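Long-range contacts in Mlr7391 protein (PDB 3HK4), which is of unconfirmed function but has an NTF2-like, SnoaL-type fold and is a putative relative of polyketide cyclases: residues Gly94-Leu99 and Val119-Val124; Tyr45-Ile50 and Lys128-Arg133. All blocks are in the same frame, centred on the assembly; numbering follows the deposited sequence.

In the fold
Contact 1 pairs strands 96-107 and 114-125 of a beta hairpin, whereas contact 2 joins the end of helix 38-45 and the turn after it to strand 128-135, across 77 intervening residues. Contact 1 is nested inside the loop that contact 2 closes. The two meet in one mixed sheet, where strands 114-125 and 128-135 are neighbours and Leu121 N lies 2.7 Å from Arg133 O. Contact 2 is largely buried and rests on two parallel-type backbone bonds, aliphatic packing and bridging waters. Contact 1 is partly buried: the antiparallel hairpin carries an aromatic face under helix 22-34 and a more polar, partly exposed face on its other side.

Contact 1: Gly94-Leu99 and Val119-Val124; sequences GDQFAL and VGLYTV
Phe97 and Tyr122 are directly paired across the strands as a hydrogen-bonded pair in an antiparallel ladder, the N-to-C directions of the two short segments at 160°. Leu99 and Gly120 form the next such pair, with Ala98-Leu121 and Gln96-Thr123 as the non-hydrogen-bonded pairs. Tyr122 N gives its hydrogen to Phe97 O over 2.7 Å, and Val124 N reaches Asp95 O almost straight on, carrying the bonding one residue back from the start of strand 96-107.

On the face carrying Phe97, Leu99 and Tyr122, the two rings lie nearly parallel, with 19° between their planes, but are slid apart until they barely overlap. What covers the Phe97 ring is instead Tyr122 CB, 3.7 Å from the ring centroid in a CH-pi contact. Phe97 CG sits between its backbone N and carbonyl carbon (chi1 70°), which swings the ring over this methylene, while Val124 CG2 comes to the ring edge. Leu99 CD1 meets Tyr122 CE1 at 3.9 Å.

The other face is more polar. Gln96 and Thr123 run alongside each other, and Gln96 NE2 donates to Thr123 OG1 at 3.0 Å, with the hydroxyl oxygen lying somewhat out of the plane of the Gln96 amide; Gln96 OE1 lies 3.8 Å from Leu121 CD2. A leucine in place of Gln96 would probably leave Thr123 OG1 without this amide donor. A water links Asp95 OD2 to Val124 O, donating to both.

Helix 22-34 packs on the aromatic face, where Phe29 meets Tyr122 edge-to-face, as in the curved sheet and covering helices of NTF2-like folds. Strand 80-93 flanks the hairpin through Ala98 and Tyr91, and strand 128-135 borders it at Leu121 and Thr123.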
ATOM      1  N   GLY A  94      17.628  14.375  20.645  1.00 32.17           N
ATOM      2  CA  GLY A  94      18.069  15.136  19.488  1.00 32.48           C
ATOM      3  C   GLY A  94      16.945  15.549  18.548  1.00 32.68           C
ATOM      4  O   GLY A  94      15.992  16.118  18.972  1.00 33.40           O
ATOM      5  N   ASP A  95      17.115  15.252  17.258  1.00 37.19           N
ATOM      6  CA  ASP A  95      16.137  15.546  16.184  1.00 37.25           C
ATOM      7  C   ASP A  95      15.101  14.442  15.997  1.00 34.22           C
ATOM      8  O   ASP A  95      14.412  14.418  14.969  1.00 34.88           O
ATOM      9  CB  ASP A  95      16.871  15.799  14.818  1.00 40.61           C
ATOM     10  CG  ASP A  95      17.702  14.552  14.289  1.00 45.89           C
ATOM     11  OD1 ASP A  95      17.996  13.638  15.054  1.00 46.99           O
ATOM     12  OD2 ASP A  95      18.139  14.518  13.106  1.00 51.06           O
ATOM     13  N   GLN A  96      15.001  13.522  16.959  1.00 32.42           N
ATOM     14  CA  GLN A  96      14.089  12.420  16.828  1.00 30.80           C
ATOM     15  C   GLN A  96      13.287  12.115  18.064  1.00 29.81           C
ATOM     16  O   GLN A  96      13.664  12.446  19.170  1.00 29.03           O
ATOM     17  CB  GLN A  96      14.864  11.152  16.483  1.00 28.46           C
ATOM     18  CG  GLN A  96      15.705  11.179  15.207  1.00 29.37           C
ATOM     19  CD  GLN A  96      16.400   9.842  15.020  1.00 34.94           C
ATOM     20  OE1 GLN A  96      16.853   9.208  15.990  1.00 39.08           O
ATOM     21  NE2 GLN A  96      16.482   9.408  13.807  1.00 34.71           N
ATOM     22  N   PHE A  97      12.162  11.468  17.832  1.00 30.73           N
ATOM     23  CA  PHE A  97      11.343  10.924  18.901  1.00 27.67           C
ATOM     24  C   PHE A  97      10.802   9.547  18.513  1.00 29.67           C
ATOM     25  O   PHE A  97      10.702   9.206  17.356  1.00 31.91           O
ATOM     26  CB  PHE A  97      10.237  11.854  19.333  1.00 24.06           C
ATOM     27  CG  PHE A  97       9.134  12.039  18.328  1.00 29.38           C
ATOM     28  CD1 PHE A  97       9.229  13.025  17.379  1.00 24.19           C
ATOM     29  CD2 PHE A  97       7.989  11.270  18.364  1.00 25.87           C
ATOM     30  CE1 PHE A  97       8.210  13.226  16.464  1.00 32.37           C
ATOM     31  CE2 PHE A  97       6.976  11.470  17.479  1.00 30.58           C
ATOM     32  CZ  PHE A  97       7.095  12.475  16.510  1.00 27.86           C
ATOM     33  N   ALA A  98      10.560   8.753  19.551  1.00 27.11           N
ATOM     34  CA  ALA A  98      10.079   7.411  19.460  1.00 25.81           C
ATOM     35  C   ALA A  98       8.785   7.273  20.199  1.00 27.99           C
ATOM     36  O   ALA A  98       8.567   7.944  21.240  1.00 26.75           O
ATOM     37  CB  ALA A  98      11.148   6.406  20.107  1.00 22.38           C
ATOM     38  N   LEU A  99       7.943   6.391  19.684  1.00 29.75           N
ATOM     39  CA  LEU A  99       6.677   6.024  20.290  1.00 30.51           C
ATOM     40  C   LEU A  99       6.585   4.513  20.320  1.00 30.48           C
ATOM     41  O   LEU A  99       7.140   3.822  19.485  1.00 28.83           O
ATOM     42  CB  LEU A  99       5.487   6.558  19.482  1.00 30.78           C
ATOM     43  CG  LEU A  99       5.340   8.066  19.384  1.00 35.47           C
ATOM     44  CD1 LEU A  99       4.247   8.470  18.367  1.00 25.63           C
ATOM     45  CD2 LEU A  99       5.032   8.579  20.770  1.00 30.53           C
ATOM     46  N   VAL A 119       7.714  -0.195  17.758  1.00 29.48           N
ATOM     47  CA  VAL A 119       8.297   1.058  18.086  1.00 28.08           C
ATOM     48  C   VAL A 119       8.423   1.784  16.781  1.00 25.51           C
ATOM     49  O   VAL A 119       8.886   1.239  15.778  1.00 28.20           O
ATOM     50  CB  VAL A 119       9.683   0.956  18.819  1.00 30.15           C
ATOM     51  CG1 VAL A 119      10.307   2.305  18.946  1.00 29.51           C
ATOM     52  CG2 VAL A 119       9.497   0.342  20.252  1.00 26.63           C
ATOM     53  N   GLY A 120       7.995   3.031  16.823  1.00 31.29           N
ATOM     54  CA  GLY A 120       8.156   3.957  15.678  1.00 28.06           C
ATOM     55  C   GLY A 120       9.198   5.031  15.998  1.00 29.69           C
ATOM     56  O   GLY A 120       9.150   5.622  17.069  1.00 29.18           O
ATOM     57  N   LEU A 121      10.108   5.314  15.070  1.00 29.97           N
ATOM     58  CA  LEU A 121      11.114   6.365  15.267  1.00 29.81           C
ATOM     59  C   LEU A 121      10.910   7.445  14.228  1.00 31.88           C
ATOM     60  O   LEU A 121      10.897   7.141  13.032  1.00 29.08           O
ATOM     61  CB  LEU A 121      12.523   5.793  15.141  1.00 31.29           C
ATOM     62  CG  LEU A 121      13.697   6.702  15.466  1.00 33.19           C
ATOM     63  CD1 LEU A 121      13.773   7.021  17.000  1.00 34.28           C
ATOM     64  CD2 LEU A 121      14.982   6.036  15.015  1.00 32.82           C
ATOM     65  N   TYR A 122      10.763   8.697  14.684  1.00 28.31           N
ATOM     66  CA  TYR A 122      10.396   9.788  13.816  1.00 32.65           C
ATOM     67  C   TYR A 122      11.522  10.781  13.780  1.00 30.16           C
ATOM     68  O   TYR A 122      11.953  11.171  14.809  1.00 28.50           O
ATOM     69  CB  TYR A 122       9.119  10.456  14.302  1.00 33.60           C
ATOM     70  CG  TYR A 122       7.942   9.481  14.313  1.00 30.37           C
ATOM     71  CD1 TYR A 122       7.669   8.705  15.408  1.00 34.67           C
ATOM     72  CD2 TYR A 122       7.118   9.356  13.198  1.00 29.80           C
ATOM     73  CE1 TYR A 122       6.615   7.786  15.404  1.00 33.10           C
ATOM     74  CE2 TYR A 122       6.071   8.435  13.175  1.00 30.54           C
ATOM     75  CZ  TYR A 122       5.831   7.661  14.278  1.00 35.61           C
ATOM     76  OH  TYR A 122       4.768   6.781  14.283  1.00 35.79           O
ATOM     77  N   THR A 123      12.000  11.116  12.597  1.00 29.79           N
ATOM     78  CA  THR A 123      13.050  12.135  12.414  1.00 29.47           C
ATOM     79  C   THR A 123      12.438  13.463  11.937  1.00 30.71           C
ATOM     80  O   THR A 123      11.655  13.488  10.978  1.00 28.00           O
ATOM     81  CB  THR A 123      14.025  11.704  11.375  1.00 30.36           C
ATOM     82  OG1 THR A 123      14.579  10.456  11.771  1.00 29.75           O
ATOM     83  CG2 THR A 123      15.129  12.737  11.197  1.00 28.62           C
ATOM     84  N   VAL A 124      12.842  14.559  12.580  1.00 26.76           N
ATOM     85  CA  VAL A 124      12.293  15.896  12.289  1.00 29.80           C
ATOM     86  C   VAL A 124      13.362  16.793  11.725  1.00 29.43           C
ATOM     87  O   VAL A 124      14.460  16.864  12.268  1.00 32.24           O
ATOM     88  CB  VAL A 124      11.751  16.511  13.553  1.00 26.07           C
ATOM     89  CG1 VAL A 124      11.205  17.915  13.331  1.00 26.98           C
ATOM     90  CG2 VAL A 124      10.619  15.575  14.123  1.00 25.77           C
TER
HETATM   91  O   HOH W   1      16.891  16.184  11.309  1.00 43.06           O

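Contact 2: Tyr45-Ile50 and Lys128-Arg133; sequences YNADDI and KITEER
Ile129 holds CG2 opposite its backbone N and CG1 beside that N (chi1 -67°), turning CG2 to Ile50 and CD1 to Tyr45. Ile50, with CG1 trans to its own N (chi1 -175°) and an extended chain, runs alongside Ile129 and sets CD1 3.6 Å from Ile129 CG2. On the other branch, Ile129 CD1 touches Tyr45 CB at 3.9 Å, and Asn46 OD1 approaches Ile129 CB from across the side chain.

Two backbone bonds grip Ile129 at both its ends. Ile129 N donates to Tyr45 O over 2.7 Å, and Ala47 N donates to Ile129 O over 2.8 Å; each donor is tilted from the plane of the carbonyl it meets. This pattern on either side of Asn46 is a parallel bridge, made just where the chain leaves helix 38-45. A type I turn from Ala47 to Ile50, closed by Ile50 N to Ala47 O, then redirects the chain into strand 50-53, which lies parallel to strand 128-135 in the mixed sheet of this NTF2-like fold.

Around the turn, Ala47 CB sits 3.3 Å from Ile129 O and also meets Lys128 CB and Thr130 CG2. The aliphatic part of Lys128 lies against the Tyr45 carbonyl, with Lys128 CD 3.5 Å from Tyr45 O. One water donates to both Asp49 O and Thr130 O; another donates to Asn46 OD1 and Glu132 OE1, joining two buried polar groups that do not touch directly. The remaining carboxylate oxygen of Glu132, OE2, is hydrogen-bonded to Ser52 OG. The Tyr45 ring packs against Ile25 and Phe29 of helix 22-34, and its hydroxyl is hydrogen-bonded to Asp28 OD2, while Leu69 of helix 66-78 packs on Asn46, Ile50 and Glu132.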
ATOM      1  N   TYR A  45       2.236  17.337   9.998  1.00 28.39           N
ATOM      2  CA  TYR A  45       3.654  17.223  10.261  1.00 30.39           C
ATOM      3  C   TYR A  45       4.503  16.520   9.226  1.00 28.34           C
ATOM      4  O   TYR A  45       5.700  16.710   9.248  1.00 28.48           O
ATOM      5  CB  TYR A  45       3.845  16.518  11.625  1.00 30.59           C
ATOM      6  CG  TYR A  45       3.453  17.399  12.800  1.00 27.93           C
ATOM      7  CD1 TYR A  45       4.170  18.529  13.077  1.00 23.79           C
ATOM      8  CD2 TYR A  45       2.379  17.095  13.613  1.00 22.37           C
ATOM      9  CE1 TYR A  45       3.850  19.362  14.088  1.00 26.74           C
ATOM     10  CE2 TYR A  45       2.042  17.924  14.668  1.00 24.01           C
ATOM     11  CZ  TYR A  45       2.825  19.044  14.926  1.00 27.70           C
ATOM     12  OH  TYR A  45       2.536  19.950  15.938  1.00 28.02           O
ATOM     13  N   ASN A  46       3.927  15.721   8.339  1.00 28.33           N
ATOM     14  CA  ASN A  46       4.774  14.965   7.428  1.00 27.09           C
ATOM     15  C   ASN A  46       5.388  15.856   6.385  1.00 27.42           C
ATOM     16  O   ASN A  46       4.726  16.719   5.830  1.00 31.06           O
ATOM     17  CB  ASN A  46       4.050  13.854   6.706  1.00 29.19           C
ATOM     18  CG  ASN A  46       3.659  12.709   7.602  1.00 30.32           C
ATOM     19  OD1 ASN A  46       4.148  12.562   8.742  1.00 33.89           O
ATOM     20  ND2 ASN A  46       2.835  11.805   7.038  1.00 30.36           N
ATOM     21  N   ALA A  47       6.660  15.640   6.111  1.00 28.11           N
ATOM     22  CA  ALA A  47       7.336  16.384   5.034  1.00 26.67           C
ATOM     23  C   ALA A  47       6.802  15.856   3.735  1.00 28.99           C
ATOM     24  O   ALA A  47       6.396  14.696   3.660  1.00 31.46           O
ATOM     25  CB  ALA A  47       8.843  16.147   5.091  1.00 25.90           C
ATOM     26  N   ASP A  48       6.775  16.676   2.694  1.00 28.94           N
ATOM     27  CA  ASP A  48       6.255  16.235   1.394  1.00 30.63           C
ATOM     28  C   ASP A  48       6.975  15.002   0.842  1.00 33.24           C
ATOM     29  O   ASP A  48       6.408  14.203   0.095  1.00 31.15           O
ATOM     30  CB  ASP A  48       6.420  17.350   0.372  1.00 35.31           C
ATOM     31  CG  ASP A  48       5.467  18.521   0.604  1.00 43.80           C
ATOM     32  OD1 ASP A  48       4.513  18.406   1.418  1.00 44.80           O
ATOM     33  OD2 ASP A  48       5.696  19.564  -0.066  1.00 46.23           O
ATOM     34  N   ASP A  49       8.253  14.884   1.195  1.00 34.01           N
ATOM     35  CA  ASP A  49       9.077  13.778   0.766  1.00 33.43           C
ATOM     36  C   ASP A  49       9.343  12.790   1.907  1.00 32.20           C
ATOM     37  O   ASP A  49      10.384  12.154   1.932  1.00 35.23           O
ATOM     38  CB  ASP A  49      10.379  14.312   0.184  1.00 34.61           C
ATOM     39  CG  ASP A  49      11.207  15.110   1.173  1.00 38.38           C
ATOM     40  OD1 ASP A  49      10.703  15.548   2.219  1.00 43.52           O
ATOM     41  OD2 ASP A  49      12.385  15.334   0.884  1.00 38.75           O
ATOM     42  N   ILE A  50       8.408  12.662   2.849  1.00 30.01           N
ATOM     43  CA  ILE A  50       8.589  11.738   3.934  1.00 27.12           C
ATOM     44  C   ILE A  50       8.896  10.283   3.451  1.00 30.49           C
ATOM     45  O   ILE A  50       8.217   9.763   2.582  1.00 32.27           O
ATOM     46  CB  ILE A  50       7.356  11.734   4.872  1.00 28.95           C
ATOM     47  CG1 ILE A  50       7.626  10.849   6.074  1.00 30.23           C
ATOM     48  CG2 ILE A  50       6.034  11.375   4.071  1.00 22.16           C
ATOM     49  CD1 ILE A  50       6.691  10.987   7.293  1.00 28.28           C
ATOM     50  N   LYS A 128       9.228  19.332  10.259  1.00 33.60           N
ATOM     51  CA  LYS A 128       8.434  18.311   9.583  1.00 31.71           C
ATOM     52  C   LYS A 128       9.065  16.941   9.744  1.00 29.96           C
ATOM     53  O   LYS A 128      10.282  16.814   9.867  1.00 30.02           O
ATOM     54  CB  LYS A 128       8.367  18.671   8.102  1.00 32.68           C
ATOM     55  CG  LYS A 128       7.637  19.997   7.742  1.00 36.46           C
ATOM     56  CD  LYS A 128       6.124  19.798   7.702  1.00 41.94           C
ATOM     57  CE  LYS A 128       5.357  21.081   7.421  1.00 42.33           C
ATOM     58  NZ  LYS A 128       5.056  21.725   8.739  1.00 58.03           N
ATOM     59  N   ILE A 129       8.254  15.911   9.696  1.00 28.46           N
ATOM     60  CA  ILE A 129       8.753  14.554   9.882  1.00 29.26           C
ATOM     61  C   ILE A 129       9.254  14.122   8.523  1.00 28.71           C
ATOM     62  O   ILE A 129       8.480  14.046   7.580  1.00 28.91           O
ATOM     63  CB  ILE A 129       7.674  13.606  10.395  1.00 26.67           C
ATOM     64  CG1 ILE A 129       7.268  14.007  11.827  1.00 31.60           C
ATOM     65  CG2 ILE A 129       8.195  12.120  10.381  1.00 30.88           C
ATOM     66  CD1 ILE A 129       5.990  13.357  12.329  1.00 25.17           C
ATOM     67  N   THR A 130      10.567  13.900   8.425  1.00 30.96           N
ATOM     68  CA  THR A 130      11.220  13.471   7.178  1.00 28.21           C
ATOM     69  C   THR A 130      11.360  11.942   7.047  1.00 31.25           C
ATOM     70  O   THR A 130      11.517  11.413   5.948  1.00 29.29           O
ATOM     71  CB  THR A 130      12.605  14.120   7.054  1.00 31.17           C
ATOM     72  OG1 THR A 130      13.398  13.801   8.197  1.00 32.01           O
ATOM     73  CG2 THR A 130      12.453  15.571   6.969  1.00 34.26           C
ATOM     74  N   GLU A 131      11.293  11.225   8.161  1.00 28.61           N
ATOM     75  CA  GLU A 131      11.413   9.820   8.130  1.00 30.50           C
ATOM     76  C   GLU A 131      10.641   9.228   9.299  1.00 30.24           C
ATOM     77  O   GLU A 131      10.563   9.839  10.336  1.00 28.79           O
ATOM     78  CB  GLU A 131      12.881   9.376   8.182  1.00 33.59           C
ATOM     79  CG  GLU A 131      13.019   7.793   8.195  1.00 34.48           C
ATOM     80  CD  GLU A 131      14.470   7.288   8.420  1.00 42.40           C
ATOM     81  OE1 GLU A 131      15.344   7.616   7.591  1.00 42.00           O
ATOM     82  OE2 GLU A 131      14.711   6.562   9.438  1.00 40.56           O
ATOM     83  N   GLU A 132       9.950   8.114   9.053  1.00 29.03           N
ATOM     84  CA  GLU A 132       9.349   7.306  10.111  1.00 26.07           C
ATOM     85  C   GLU A 132       9.873   5.892   9.877  1.00 28.48           C
ATOM     86  O   GLU A 132       9.908   5.434   8.755  1.00 28.94           O
ATOM     87  CB  GLU A 132       7.829   7.351  10.149  1.00 29.80           C
ATOM     88  CG  GLU A 132       7.146   7.063   8.861  1.00 29.55           C
ATOM     89  CD  GLU A 132       5.646   7.035   8.978  1.00 35.49           C
ATOM     90  OE1 GLU A 132       5.039   7.873   9.700  1.00 38.08           O
ATOM     91  OE2 GLU A 132       5.091   6.141   8.306  1.00 37.26           O
ATOM     92  N   ARG A 133      10.279   5.209  10.951  1.00 30.26           N
ATOM     93  CA  ARG A 133      10.895   3.902  10.846  1.00 28.38           C
ATOM     94  C   ARG A 133      10.312   3.021  11.947  1.00 29.37           C
ATOM     95  O   ARG A 133      10.295   3.428  13.100  1.00 28.41           O
ATOM     96  CB  ARG A 133      12.412   4.044  10.978  1.00 26.17           C
ATOM     97  CG  ARG A 133      13.136   2.751  10.753  1.00 30.07           C
ATOM     98  CD  ARG A 133      14.642   2.916  10.802  1.00 36.30           C
ATOM     99  NE  ARG A 133      15.168   3.705   9.702  1.00 34.76           N
ATOM    100  CZ  ARG A 133      15.530   3.225   8.495  1.00 46.66           C
ATOM    101  NH1 ARG A 133      15.407   1.942   8.174  1.00 48.64           N
ATOM    102  NH2 ARG A 133      16.015   4.056   7.587  1.00 44.73           N
TER
HETATM  103  O   HOH W   2       4.525  10.297  10.428  1.00 31.13           O
HETATM  104  O   HOH W   3      12.918  12.037   3.636  1.00 40.99           O